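Long-range contacts in antitoxin epsilon (Streptococcus pyogenes, PDB 1GVN), which neutralises the cognate zeta toxin as the antitoxin of a plasmid-encoded type II toxin-antitoxin system that kills plasmid-free cells: residues A[12-17]-A[67-72]; A[20-25]-A[48-53]; A[41-46]-A[82-87]. One frame throughout, in Å; residues are numbered along the deposited sequence.

Contact 1: residues A[12-17]-A[67-72]; sequences EIINEL and QAVHEY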
loop_
_atom_site.group_PDB
_atom_site.type_symbol
_atom_site.label_atom_id
_atom_site.label_comp_id
_atom_site.label_asym_id
_atom_site.label_seq_id
_atom_site.Cartn_x
_atom_site.Cartn_y
_atom_site.Cartn_z
ATOM N N GLU A 12 0.510 -13.575 -14.531
ATOM C CA GLU A 12 1.361 -12.961 -15.542
ATOM C C GLU A 12 1.105 -11.456 -15.604
ATOM O O GLU A 12 2.036 -10.663 -15.752
ATOM C CB GLU A 12 1.106 -13.593 -16.913
ATOM C CG GLU A 12 2.075 -13.135 -17.998
ATOM C CD GLU A 12 1.504 -12.044 -18.897
ATOM O OE1 GLU A 12 0.985 -11.034 -18.373
ATOM O OE2 GLU A 12 1.585 -12.193 -20.138
ATOM N N ILE A 13 -0.159 -11.065 -15.494
ATOM C CA ILE A 13 -0.511 -9.647 -15.536
ATOM C C ILE A 13 0.022 -8.952 -14.283
ATOM O O ILE A 13 0.614 -7.878 -14.368
ATOM C CB ILE A 13 -2.046 -9.452 -15.631
ATOM C CG1 ILE A 13 -2.566 -10.037 -16.950
ATOM C CG2 ILE A 13 -2.403 -7.968 -15.540
ATOM C CD1 ILE A 13 -1.994 -9.385 -18.199
ATOM N N ILE A 14 -0.184 -9.571 -13.124
ATOM C CA ILE A 14 0.304 -9.003 -11.871
ATOM C C ILE A 14 1.807 -8.753 -11.948
ATOM O O ILE A 14 2.276 -7.669 -11.619
ATOM C CB ILE A 14 0.037 -9.940 -10.667
ATOM C CG1 ILE A 14 -1.459 -9.983 -10.362
ATOM C CG2 ILE A 14 0.825 -9.457 -9.434
ATOM C CD1 ILE A 14 -1.837 -11.025 -9.341
ATOM N N ASN A 15 2.560 -9.758 -12.385
ATOM C CA ASN A 15 4.006 -9.616 -12.470
ATOM C C ASN A 15 4.431 -8.487 -13.395
ATOM O O ASN A 15 5.395 -7.783 -13.110
ATOM C CB ASN A 15 4.655 -10.935 -12.901
ATOM C CG ASN A 15 4.646 -11.969 -11.790
ATOM O OD1 ASN A 15 4.689 -11.619 -10.610
ATOM N ND2 ASN A 15 4.608 -13.245 -12.158
ATOM N N GLU A 16 3.714 -8.295 -14.496
ATOM C CA GLU A 16 4.063 -7.217 -15.408
ATOM C C GLU A 16 3.736 -5.861 -14.794
ATOM O O GLU A 16 4.559 -4.947 -14.820
ATOM C CB GLU A 16 3.327 -7.367 -16.741
ATOM C CG GLU A 16 3.929 -8.415 -17.658
ATOM C CD GLU A 16 3.382 -8.333 -19.076
ATOM O OE1 GLU A 16 3.367 -7.217 -19.639
ATOM O OE2 GLU A 16 2.977 -9.381 -19.625
ATOM N N LEU A 17 2.540 -5.732 -14.232
ATOM C CA LEU A 17 2.139 -4.464 -13.632
ATOM C C LEU A 17 2.982 -4.101 -12.414
ATOM O O LEU A 17 3.413 -2.957 -12.274
ATOM C CB LEU A 17 0.660 -4.499 -13.240
ATOM C CG LEU A 17 0.110 -3.251 -12.543
ATOM C CD1 LEU A 17 0.302 -2.026 -13.425
ATOM C CD2 LEU A 17 -1.378 -3.463 -12.228
ATOM N N GLN A 67 -6.912 -11.711 -7.614
ATOM C CA GLN A 67 -7.631 -10.560 -8.133
ATOM C C GLN A 67 -7.473 -9.396 -7.159
ATOM O O GLN A 67 -7.425 -8.235 -7.569
ATOM C CB GLN A 67 -9.106 -10.918 -8.344
ATOM C CG GLN A 67 -9.299 -12.082 -9.316
ATOM C CD GLN A 67 -10.744 -12.536 -9.418
ATOM O OE1 GLN A 67 -11.417 -12.722 -8.405
ATOM N NE2 GLN A 67 -11.221 -12.727 -10.641
ATOM N N ALA A 68 -7.376 -9.711 -5.873
ATOM C CA ALA A 68 -7.177 -8.682 -4.862
ATOM C C ALA A 68 -5.764 -8.128 -5.037
ATOM O O ALA A 68 -5.559 -6.918 -4.998
ATOM C CB ALA A 68 -7.341 -9.264 -3.467
ATOM N N VAL A 69 -4.793 -9.016 -5.237
ATOM C CA VAL A 69 -3.413 -8.581 -5.431
ATOM C C VAL A 69 -3.335 -7.704 -6.669
ATOM O O VAL A 69 -2.636 -6.694 -6.685
ATOM C CB VAL A 69 -2.455 -9.777 -5.617
ATOM C CG1 VAL A 69 -1.084 -9.284 -6.073
ATOM C CG2 VAL A 69 -2.315 -10.531 -4.310
ATOM N N HIS A 70 -4.067 -8.095 -7.708
ATOM C CA HIS A 70 -4.083 -7.338 -8.949
ATOM C C HIS A 70 -4.598 -5.920 -8.678
ATOM O O HIS A 70 -4.047 -4.945 -9.188
ATOM C CB HIS A 70 -4.963 -8.054 -9.980
ATOM C CG HIS A 70 -4.840 -7.509 -11.369
ATOM N ND1 HIS A 70 -5.385 -8.142 -12.466
ATOM C CD2 HIS A 70 -4.250 -6.385 -11.840
ATOM C CE1 HIS A 70 -5.136 -7.430 -13.551
ATOM N NE2 HIS A 70 -4.451 -6.359 -13.198
ATOM N N GLU A 71 -5.643 -5.803 -7.864
ATOM C CA GLU A 71 -6.189 -4.486 -7.541
ATOM C C GLU A 71 -5.171 -3.688 -6.725
ATOM O O GLU A 71 -5.040 -2.476 -6.898
ATOM C CB GLU A 71 -7.497 -4.623 -6.760
ATOM C CG GLU A 71 -8.103 -3.293 -6.297
ATOM C CD GLU A 71 -8.199 -2.260 -7.409
ATOM O OE1 GLU A 71 -8.302 -2.654 -8.590
ATOM O OE2 GLU A 71 -8.186 -1.051 -7.102
ATOM N N TYR A 72 -4.457 -4.370 -5.836
ATOM C CA TYR A 72 -3.432 -3.723 -5.020
ATOM C C TYR A 72 -2.469 -2.970 -5.932
ATOM O O TYR A 72 -2.168 -1.793 -5.718
ATOM C CB TYR A 72 -2.637 -4.765 -4.230
ATOM C CG TYR A 72 -1.406 -4.203 -3.547
ATOM C CD1 TYR A 72 -1.491 -3.615 -2.287
ATOM C CD2 TYR A 72 -0.161 -4.227 -4.179
ATOM C CE1 TYR A 72 -0.363 -3.063 -1.668
ATOM C CE2 TYR A 72 0.973 -3.678 -3.569
ATOM C CZ TYR A 72 0.865 -3.100 -2.317
ATOM O OH TYR A 72 1.985 -2.568 -1.707
#

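Contact 2: residues A[20-25]-A[48-53]; sequences SVYNRV and NQLKLA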
loop_
_atom_site.group_PDB
_atom_site.type_symbol
_atom_site.label_atom_id
_atom_site.label_comp_id
_atom_site.label_asym_id
_atom_site.label_seq_id
_atom_site.Cartn_x
_atom_site.Cartn_y
_atom_site.Cartn_z
ATOM N N SER A 20 6.273 -2.668 -13.258
ATOM C CA SER A 20 6.116 -1.308 -13.750
ATOM C C SER A 20 6.039 -0.313 -12.590
ATOM O O SER A 20 6.723 0.716 -12.587
ATOM C CB SER A 20 4.843 -1.212 -14.596
ATOM O OG SER A 20 4.608 0.115 -15.014
ATOM N N VAL A 21 5.210 -0.632 -11.605
ATOM C CA VAL A 21 5.019 0.231 -10.441
ATOM C C VAL A 21 6.271 0.264 -9.563
ATOM O O VAL A 21 6.724 1.333 -9.140
ATOM C CB VAL A 21 3.805 -0.256 -9.604
ATOM C CG1 VAL A 21 3.653 0.579 -8.343
ATOM C CG2 VAL A 21 2.534 -0.169 -10.448
ATOM N N TYR A 22 6.834 -0.908 -9.291
ATOM C CA TYR A 22 8.026 -0.979 -8.458
ATOM C C TYR A 22 9.173 -0.213 -9.117
ATOM O O TYR A 22 9.854 0.587 -8.470
ATOM C CB TYR A 22 8.450 -2.429 -8.253
ATOM C CG TYR A 22 9.630 -2.564 -7.328
ATOM C CD1 TYR A 22 9.460 -2.545 -5.942
ATOM C CD2 TYR A 22 10.924 -2.673 -7.834
ATOM C CE1 TYR A 22 10.561 -2.631 -5.077
ATOM C CE2 TYR A 22 12.026 -2.756 -6.984
ATOM C CZ TYR A 22 11.838 -2.735 -5.611
ATOM O OH TYR A 22 12.929 -2.821 -4.779
ATOM N N ASN A 23 9.383 -0.461 -10.406
ATOM C CA ASN A 23 10.458 0.209 -11.128
ATOM C C ASN A 23 10.317 1.722 -11.132
ATOM O O ASN A 23 11.308 2.430 -11.017
ATOM C CB ASN A 23 10.564 -0.322 -12.560
ATOM C CG ASN A 23 11.180 -1.708 -12.613
ATOM O OD1 ASN A 23 11.989 -2.059 -11.757
ATOM N ND2 ASN A 23 10.810 -2.499 -13.619
ATOM N N ARG A 24 9.089 2.217 -11.252
ATOM C CA ARG A 24 8.851 3.657 -11.231
ATOM C C ARG A 24 9.334 4.201 -9.891
ATOM O O ARG A 24 10.057 5.194 -9.829
ATOM C CB ARG A 24 7.354 3.955 -11.392
ATOM C CG ARG A 24 6.979 5.430 -11.246
ATOM C CD ARG A 24 5.466 5.622 -11.345
ATOM N NE ARG A 24 4.951 5.091 -12.605
ATOM C CZ ARG A 24 3.954 4.215 -12.702
ATOM N NH1 ARG A 24 3.347 3.762 -11.612
ATOM N NH2 ARG A 24 3.577 3.771 -13.893
ATOM N N VAL A 25 8.927 3.540 -8.814
ATOM C CA VAL A 25 9.314 3.959 -7.476
ATOM C C VAL A 25 10.818 3.830 -7.247
ATOM O O VAL A 25 11.448 4.744 -6.703
ATOM C CB VAL A 25 8.560 3.147 -6.406
ATOM C CG1 VAL A 25 8.996 3.586 -5.011
ATOM C CG2 VAL A 25 7.059 3.352 -6.572
ATOM N N ASN A 48 9.505 0.459 0.350
ATOM C CA ASN A 48 9.591 -0.644 1.294
ATOM C C ASN A 48 8.299 -1.438 1.385
ATOM O O ASN A 48 8.329 -2.655 1.554
ATOM C CB ASN A 48 10.024 -0.134 2.669
ATOM C CG ASN A 48 11.477 0.325 2.676
ATOM O OD1 ASN A 48 12.282 -0.150 1.877
ATOM N ND2 ASN A 48 11.817 1.235 3.580
ATOM N N GLN A 49 7.170 -0.744 1.267
ATOM C CA GLN A 49 5.902 -1.461 1.272
ATOM C C GLN A 49 5.759 -2.337 0.031
ATOM O O GLN A 49 5.276 -3.442 0.086
ATOM C CB GLN A 49 4.730 -0.482 1.363
ATOM C CG GLN A 49 4.646 0.264 2.685
ATOM C CD GLN A 49 3.476 1.226 2.736
ATOM O OE1 GLN A 49 2.321 0.820 2.609
ATOM N NE2 GLN A 49 3.773 2.506 2.926
ATOM N N LEU A 50 6.263 -1.793 -1.082
ATOM C CA LEU A 50 6.216 -2.532 -2.340
ATOM C C LEU A 50 7.129 -3.754 -2.260
ATOM O O LEU A 50 6.802 -4.816 -2.797
ATOM C CB LEU A 50 6.620 -1.627 -3.513
ATOM C CG LEU A 50 5.732 -0.402 -3.792
ATOM C CD1 LEU A 50 6.150 0.250 -5.113
ATOM C CD2 LEU A 50 4.272 -0.820 -3.870
ATOM N N LYS A 51 8.271 -3.610 -1.590
ATOM C CA LYS A 51 9.192 -4.735 -1.425
ATOM C C LYS A 51 8.479 -5.832 -0.627
ATOM O O LYS A 51 8.590 -7.023 -0.925
ATOM C CB LYS A 51 10.457 -4.296 -0.670
ATOM C CG LYS A 51 11.397 -3.400 -1.486
ATOM C CD LYS A 51 12.599 -2.937 -0.650
ATOM C CE LYS A 51 13.662 -2.248 -1.512
ATOM N NZ LYS A 51 14.477 -3.234 -2.283
ATOM N N LEU A 52 7.738 -5.414 0.391
ATOM C CA LEU A 52 7.009 -6.351 1.235
ATOM C C LEU A 52 5.945 -7.069 0.401
ATOM O O LEU A 52 5.749 -8.280 0.517
ATOM C CB LEU A 52 6.368 -5.585 2.397
ATOM C CG LEU A 52 5.924 -6.363 3.636
ATOM C CD1 LEU A 52 5.474 -5.383 4.710
ATOM C CD2 LEU A 52 4.807 -7.316 3.275
ATOM N N ALA A 53 5.269 -6.315 -0.454
ATOM C CA ALA A 53 4.231 -6.872 -1.311
ATOM C C ALA A 53 4.781 -7.944 -2.252
ATOM O O ALA A 53 4.135 -8.965 -2.493
ATOM C CB ALA A 53 3.578 -5.749 -2.121
#

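Contact 3: residues A[41-46]-A[82-87]; sequences LLEVNL and QVLNKE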
loop_
_atom_site.group_PDB
_atom_site.type_symbol
_atom_site.label_atom_id
_atom_site.label_comp_id
_atom_site.label_asym_id
_atom_site.label_seq_id
_atom_site.Cartn_x
_atom_site.Cartn_y
_atom_site.Cartn_z
ATOM N N LEU A 41 11.173 8.807 4.995
ATOM C CA LEU A 41 10.998 9.466 3.703
ATOM C C LEU A 41 9.803 8.809 3.013
ATOM O O LEU A 41 9.781 7.600 2.818
ATOM C CB LEU A 41 12.274 9.333 2.865
ATOM C CG LEU A 41 13.537 9.884 3.547
ATOM C CD1 LEU A 41 14.750 9.691 2.648
ATOM C CD2 LEU A 41 13.347 11.364 3.869
ATOM N N LEU A 42 8.808 9.615 2.662
ATOM C CA LEU A 42 7.581 9.106 2.048
ATOM C C LEU A 42 7.760 8.146 0.871
ATOM O O LEU A 42 7.100 7.103 0.811
ATOM C CB LEU A 42 6.681 10.277 1.628
ATOM C CG LEU A 42 5.240 9.916 1.245
ATOM C CD1 LEU A 42 4.612 9.082 2.352
ATOM C CD2 LEU A 42 4.430 11.182 1.026
ATOM N N GLU A 43 8.650 8.479 -0.056
ATOM C CA GLU A 43 8.859 7.633 -1.224
ATOM C C GLU A 43 9.595 6.345 -0.893
ATOM O O GLU A 43 9.399 5.326 -1.554
ATOM C CB GLU A 43 9.614 8.399 -2.316
ATOM C CG GLU A 43 8.928 9.698 -2.724
ATOM C CD GLU A 43 9.432 10.895 -1.940
ATOM O OE1 GLU A 43 9.808 10.727 -0.761
ATOM O OE2 GLU A 43 9.440 12.010 -2.500
ATOM N N VAL A 44 10.446 6.397 0.127
ATOM C CA VAL A 44 11.191 5.226 0.551
ATOM C C VAL A 44 10.248 4.317 1.341
ATOM O O VAL A 44 10.352 3.097 1.273
ATOM C CB VAL A 44 12.409 5.627 1.412
ATOM C CG1 VAL A 44 13.109 4.387 1.968
ATOM C CG2 VAL A 44 13.394 6.425 0.554
ATOM N N ASN A 45 9.332 4.918 2.094
ATOM C CA ASN A 45 8.363 4.140 2.859
ATOM C C ASN A 45 7.526 3.343 1.856
ATOM O O ASN A 45 7.260 2.152 2.048
ATOM C CB ASN A 45 7.469 5.068 3.684
ATOM C CG ASN A 45 6.499 4.308 4.571
ATOM O OD1 ASN A 45 5.509 3.748 4.097
ATOM N ND2 ASN A 45 6.787 4.274 5.865
ATOM N N LEU A 46 7.132 3.996 0.769
ATOM C CA LEU A 46 6.348 3.332 -0.267
ATOM C C LEU A 46 7.153 2.207 -0.909
ATOM O O LEU A 46 6.640 1.106 -1.123
ATOM C CB LEU A 46 5.931 4.332 -1.348
ATOM C CG LEU A 46 5.236 3.733 -2.577
ATOM C CD1 LEU A 46 3.980 2.995 -2.154
ATOM C CD2 LEU A 46 4.902 4.836 -3.562
ATOM N N GLN A 82 1.089 9.846 -8.033
ATOM C CA GLN A 82 0.782 11.062 -7.283
ATOM C C GLN A 82 1.907 11.491 -6.338
ATOM O O GLN A 82 2.320 12.649 -6.343
ATOM C CB GLN A 82 -0.508 10.882 -6.464
ATOM C CG GLN A 82 -0.989 12.170 -5.794
ATOM C CD GLN A 82 -2.202 11.976 -4.896
ATOM O OE1 GLN A 82 -3.123 11.228 -5.225
ATOM N NE2 GLN A 82 -2.214 12.673 -3.763
ATOM N N VAL A 83 2.399 10.563 -5.526
ATOM C CA VAL A 83 3.451 10.884 -4.565
ATOM C C VAL A 83 4.804 11.239 -5.161
ATOM O O VAL A 83 5.568 11.994 -4.558
ATOM C CB VAL A 83 3.667 9.741 -3.570
ATOM C CG1 VAL A 83 2.482 9.640 -2.654
ATOM C CG2 VAL A 83 3.884 8.435 -4.311
ATOM N N LEU A 84 5.109 10.689 -6.329
ATOM C CA LEU A 84 6.385 10.969 -6.977
ATOM C C LEU A 84 6.284 12.351 -7.607
ATOM O O LEU A 84 6.305 12.507 -8.828
ATOM C CB LEU A 84 6.683 9.883 -8.017
ATOM C CG LEU A 84 6.684 8.489 -7.369
ATOM C CD1 LEU A 84 7.020 7.416 -8.392
ATOM C CD2 LEU A 84 7.694 8.468 -6.232
ATOM N N ASN A 85 6.226 13.378 -6.737
ATOM C CA ASN A 85 5.977 14.775 -7.074
ATOM C C ASN A 85 7.282 15.519 -7.334
ATOM O O ASN A 85 7.309 16.375 -8.284
ATOM C CB ASN A 85 5.192 15.464 -5.956
ATOM C CG ASN A 85 4.844 16.901 -6.290
ATOM O OD1 ASN A 85 4.683 17.255 -7.457
ATOM N ND2 ASN A 85 4.723 17.733 -5.262
ATOM N N LYS A 86 8.323 15.387 -6.543
ATOM C CA LYS A 86 9.552 16.149 -6.740
ATOM C C LYS A 86 10.171 15.950 -8.120
ATOM O O LYS A 86 10.147 14.853 -8.677
ATOM C CB LYS A 86 10.564 15.815 -5.639
ATOM C CG LYS A 86 10.251 16.515 -4.324
ATOM C CD LYS A 86 11.158 16.071 -3.191
ATOM C CE LYS A 86 10.845 14.651 -2.764
ATOM N NZ LYS A 86 11.621 14.256 -1.564
ATOM N N GLU A 87 10.713 17.034 -8.667
ATOM C CA GLU A 87 11.334 17.018 -9.986
ATOM C C GLU A 87 12.839 16.771 -9.873
ATOM O O GLU A 87 13.334 16.418 -8.802
ATOM C CB GLU A 87 11.085 18.359 -10.682
ATOM C CG GLU A 87 11.504 18.410 -12.143
ATOM C CD GLU A 87 11.610 19.829 -12.665
ATOM O OE1 GLU A 87 12.513 20.566 -12.211
ATOM O OE2 GLU A 87 10.788 20.210 -13.525
HETATM O O HOH W 1 11.424 12.205 0.821
#

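Contact 1: residues A[12-17]-A[67-72]
His70 meets three aliphatic side chains of 12-17. Ile13 comes in obliquely to the imidazole, its CG2 methyl 3.4 Å from His70 CE1 and almost as near to NE2. Leu17 approaches the ring at its edge, close to the ring plane, with CD2 4.1 Å from His70 CD2. Ile14 runs past the root of the side chain, its CG1 4.0 Å from His70 CB, and goes on to Val69, where CD1 lies 3.8 Å from Val69 CG1 and the two side chains cross nearly at right angles. With His70 chi1 at -169°, CG stands opposite the backbone N, and the ring extends beside Ile13 and Leu17. Both ring nitrogens are hydrogen-bonded beyond the two segments: ND1 to Glu10 OE2, two residues before 12-17, and NE2 to an acidic side chain of the zeta toxin. The histidine therefore joins the antitoxin's helix interface to the toxin surface. Leu58 and Tyr61 touch Val69, and Trp73 packs on Ile14 and Leu17. The axes of these short pieces of helices 5-31 and 63-83 run 9.7 Å apart at 20°, a nearly parallel pair within the all-helical antitoxin, and Tyr72 packs on Leu50 and Ala53 of helix 42-54.

Contact 2: residues A[20-25]-A[48-53]
Leu50 is directed toward helix 5-31 and meets three of its side chains. Its CD1 comes tip to tip with Val25, 3.5 Å from Val25 CG2, while Val21 CG1 touches the same methyl, 4.1 Å from Leu50 CD1. Nearer the backbone, Leu50 CB sits in the ring plane of Tyr22 at its edge, 3.8 Å from Tyr22 CD1, as the two side chains pass in opposite directions. Tyr22, with CG opposite its backbone N (chi1 -176°), extends its ring across to helix 42-54. There Lys51 crosses it obliquely: CG lies 3.8 Å from Tyr22 CE1, and a bend at the last torsion (chi4 -77°) brings NZ to Tyr22 OH, to which it donates a 3.0 Å hydrogen bond. The stronger partners of both polar ends are acidic side chains of the zeta toxin, which pair ionically with Lys51 NZ and hydrogen-bond with Tyr22 OH; the two residues thus form part of the toxin-binding surface. Lys54 adds a cation-pi contact to the Tyr22 ring. These parts of helices 5-31 and 42-54 run roughly antiparallel with axes 10.3 Å apart; Tyr72 of helix 63-83 packs on Leu50, and Leu47 of helix 42-54 on Tyr22 and Val25.

Contact 3: residues A[41-46]-A[82-87]
Lys86 comes in roughly perpendicular to Glu43, the lysine chain bending at chi3 (-71°) to bring its amine to the carboxylate. The salt bridge from Glu43 OE2 to Lys86 NZ, at 3.3 Å, is an ion pair without a hydrogen bond, and Lys86 CE lies even nearer to OE2. A water ties the same two groups together, donating to Glu43 OE1 at 2.7 Å and accepting a weak bond from Lys86 NZ. OE2 has a stronger partner in Tyr28 OH on helix 5-31, which probably does more than the exposed lysine to set the turn of the carboxylate. Farther back along the glutamate, CG passes Leu84 in the opposite direction, 3.9 Å from Leu84 CD2.

Leu84 is the point where helix 63-83 gives out: it is the first residue to leave helical backbone angles and the centre of an inverse gamma turn, spanned by a weak bond from Asn85 N to Val83 O. Thus the C-terminal end of helix 63-83, with the tail that follows, lies against the first turns of helix 42-54, which starts just after the N-cap Leu41.

On the apolar side, Leu46 meets Val83 at a slant, with CD2 3.8 Å from Val83 CG2, while Val83 CG1 faces Leu42 CD2 more loosely at 4.4 Å. Met76 and Tyr79 of helix 63-83 also touch Leu46, and Ala68 of the second subunit packs on Val83.

The three contacts join helices 5-31, 42-54 and 63-83 pairwise. Contact 2 lies nearest the centre of the chain, about 3 Å from it, and its centre is about 12 Å from that of each of the others. Contacts 1 and 3 lie on opposite sides of the chain's centre, their own centres about 22 Å apart. Contact 2 touches both: Tyr72 OH is 3.6 Å from Leu50 CD2 toward contact 1, and Arg24 CG is 3.5 Å from Leu84 CD1 toward contact 3. Contacts 1 and 2 reach the zeta toxin, and all three touch the second antitoxin subunit, where Tyr72 OH hydrogen-bonds Gln49 OE1 of that second subunit.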